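Local structure of methylocystis parvus OBBP MbnE (Methylocystis parvus OBBP, 5ICQ) at residues A[167-172]-A[186-191]. The protein probably binds methanobactin, a copper-chelating peptide, in the periplasm as the solute-binding component of its uptake machinery. Sequence-based numbering, arbitrary orientation.
Sequences YGLVKS and TGVGDR
The side chain of Lys171 curls over the carbonyl oxygen of Thr186, touching it with its methylenes as well as its ammonium. NZ donates a hydrogen bond to Thr186 O at 3.1 Å, while Lys171 CG lies 3.3 Å from that same oxygen. Bends at chi2 (-56°) and chi4 (-69°) fold the chain back to make this possible. The bond meets the carbonyl at a C=O...N angle of 153°, with the nitrogen tilted only modestly from the carbonyl plane. Thr186 OG1 is hydrogen-bonded to the carboxylate oxygen OD1 of Asp184, whose backbone also pairs with Lys171 and Ser172 in a classic beta bulge.

Further along, the side chains of Leu169 and Val188 cross at about a right angle. One valine methyl, CG2, does all the touching: it lies anti to the backbone N and packs 3.7 Å from Leu169 CB and 3.8 Å from Leu169 CD1. That leucine methyl also reaches 3.8 Å from Asp190 OD2, a van der Waals approach. The other carboxylate oxygen, OD1, caps the backbone N of Glu192 in the turn leading to helix 193-198, whose Leu193 touches Leu169.

The contact thus joins the link between helix 161-168 and strand 172-175 to the loop beyond strand 180-184, bridging the base of a beta hairpin at the protein surface. Its one crossing hydrogen bond uses a backbone acceptor, so the lysine's charge probably polarises a peptide group without being neutralised there.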
loop_
_atom_site.group_PDB
_atom_site.type_symbol
_atom_site.label_atom_id
_atom_site.label_comp_id
_atom_site.label_asym_id
_atom_site.label_seq_id
_atom_site.Cartn_x
_atom_site.Cartn_y
_atom_site.Cartn_z
ATOM N N TYR A 167 18.879 1.003 5.692
ATOM C CA TYR A 167 20.110 1.782 5.581
ATOM C C TYR A 167 21.210 1.171 6.436
ATOM O O TYR A 167 22.391 1.275 6.094
ATOM C CB TYR A 167 19.888 3.248 5.978
ATOM C CG TYR A 167 18.884 4.029 5.132
ATOM C CD1 TYR A 167 18.219 3.444 4.055
ATOM C CD2 TYR A 167 18.606 5.356 5.424
ATOM C CE1 TYR A 167 17.287 4.169 3.301
ATOM C CE2 TYR A 167 17.679 6.087 4.686
ATOM C CZ TYR A 167 17.020 5.491 3.630
ATOM O OH TYR A 167 16.102 6.236 2.918
ATOM N N GLY A 168 20.838 0.511 7.538
ATOM C CA GLY A 168 21.810 -0.167 8.377
ATOM C C GLY A 168 22.506 -1.333 7.706
ATOM O O GLY A 168 23.547 -1.777 8.190
ATOM N N LEU A 169 21.958 -1.841 6.599
ATOM C CA LEU A 169 22.600 -2.937 5.886
ATOM C C LEU A 169 23.768 -2.471 5.032
ATOM O O LEU A 169 24.614 -3.293 4.664
ATOM C CB LEU A 169 21.587 -3.665 4.997
ATOM C CG LEU A 169 20.402 -4.371 5.654
ATOM C CD1 LEU A 169 19.408 -4.813 4.592
ATOM C CD2 LEU A 169 20.889 -5.569 6.452
ATOM N N VAL A 170 23.832 -1.176 4.711
ATOM C CA VAL A 170 24.887 -0.670 3.841
ATOM C C VAL A 170 26.239 -0.837 4.520
ATOM O O VAL A 170 26.400 -0.508 5.700
ATOM C CB VAL A 170 24.620 0.803 3.493
ATOM C CG1 VAL A 170 25.787 1.387 2.713
ATOM C CG2 VAL A 170 23.329 0.926 2.700
ATOM N N LYS A 171 27.229 -1.323 3.767
ATOM C CA LYS A 171 28.554 -1.513 4.357
ATOM C C LYS A 171 29.320 -0.198 4.457
ATOM O O LYS A 171 29.957 0.073 5.480
ATOM C CB LYS A 171 29.347 -2.536 3.550
ATOM C CG LYS A 171 28.801 -3.954 3.631
ATOM C CD LYS A 171 28.711 -4.405 5.079
ATOM C CE LYS A 171 28.507 -5.914 5.198
ATOM N NZ LYS A 171 27.169 -6.341 4.715
ATOM N N SER A 172 29.279 0.633 3.418
ATOM C CA SER A 172 29.858 1.965 3.521
ATOM C C SER A 172 29.142 2.898 2.561
ATOM O O SER A 172 28.615 2.467 1.534
ATOM C CB SER A 172 31.367 1.977 3.235
ATOM O OG SER A 172 31.640 1.853 1.852
ATOM N N THR A 186 28.375 -4.999 -0.418
ATOM C CA THR A 186 28.908 -6.364 -0.468
ATOM C C THR A 186 28.404 -7.201 0.701
ATOM O O THR A 186 28.416 -6.757 1.853
ATOM C CB THR A 186 30.438 -6.395 -0.480
ATOM O OG1 THR A 186 30.970 -5.469 0.474
ATOM C CG2 THR A 186 31.015 -6.190 -1.882
ATOM N N GLY A 187 27.962 -8.420 0.393
ATOM C CA GLY A 187 27.546 -9.369 1.398
ATOM C C GLY A 187 26.127 -9.225 1.897
ATOM O O GLY A 187 25.719 -10.005 2.767
ATOM N N VAL A 188 25.354 -8.268 1.385
ATOM C CA VAL A 188 23.996 -8.081 1.900
ATOM C C VAL A 188 22.994 -8.979 1.177
ATOM O O VAL A 188 22.126 -9.575 1.817
ATOM C CB VAL A 188 23.578 -6.591 1.844
ATOM C CG1 VAL A 188 23.475 -6.085 0.422
ATOM C CG2 VAL A 188 22.247 -6.385 2.566
ATOM N N GLY A 189 23.094 -9.103 -0.145
ATOM C CA GLY A 189 22.176 -9.940 -0.898
ATOM C C GLY A 189 20.746 -9.442 -0.954
ATOM O O GLY A 189 19.822 -10.254 -1.083
ATOM N N ASP A 190 20.531 -8.123 -0.867
ATOM C CA ASP A 190 19.190 -7.530 -0.850
ATOM C C ASP A 190 19.008 -6.765 -2.156
ATOM O O ASP A 190 19.511 -5.648 -2.304
ATOM C CB ASP A 190 19.013 -6.624 0.372
ATOM C CG ASP A 190 17.581 -6.087 0.525
ATOM O OD1 ASP A 190 16.858 -5.933 -0.483
ATOM O OD2 ASP A 190 17.184 -5.800 1.675
ATOM N N ARG A 191 18.277 -7.357 -3.102
ATOM C CA ARG A 191 18.171 -6.746 -4.421
ATOM C C ARG A 191 17.286 -5.502 -4.430
ATOM O O ARG A 191 17.338 -4.731 -5.391
ATOM C CB ARG A 191 17.667 -7.787 -5.419
ATOM C CG ARG A 191 18.662 -8.939 -5.589
ATOM C CD ARG A 191 18.292 -9.876 -6.719
ATOM N NE ARG A 191 18.126 -9.184 -7.992
ATOM C CZ ARG A 191 19.127 -8.760 -8.760
ATOM N NH1 ARG A 191 20.391 -8.935 -8.385
ATOM N NH2 ARG A 191 18.862 -8.150 -9.903
#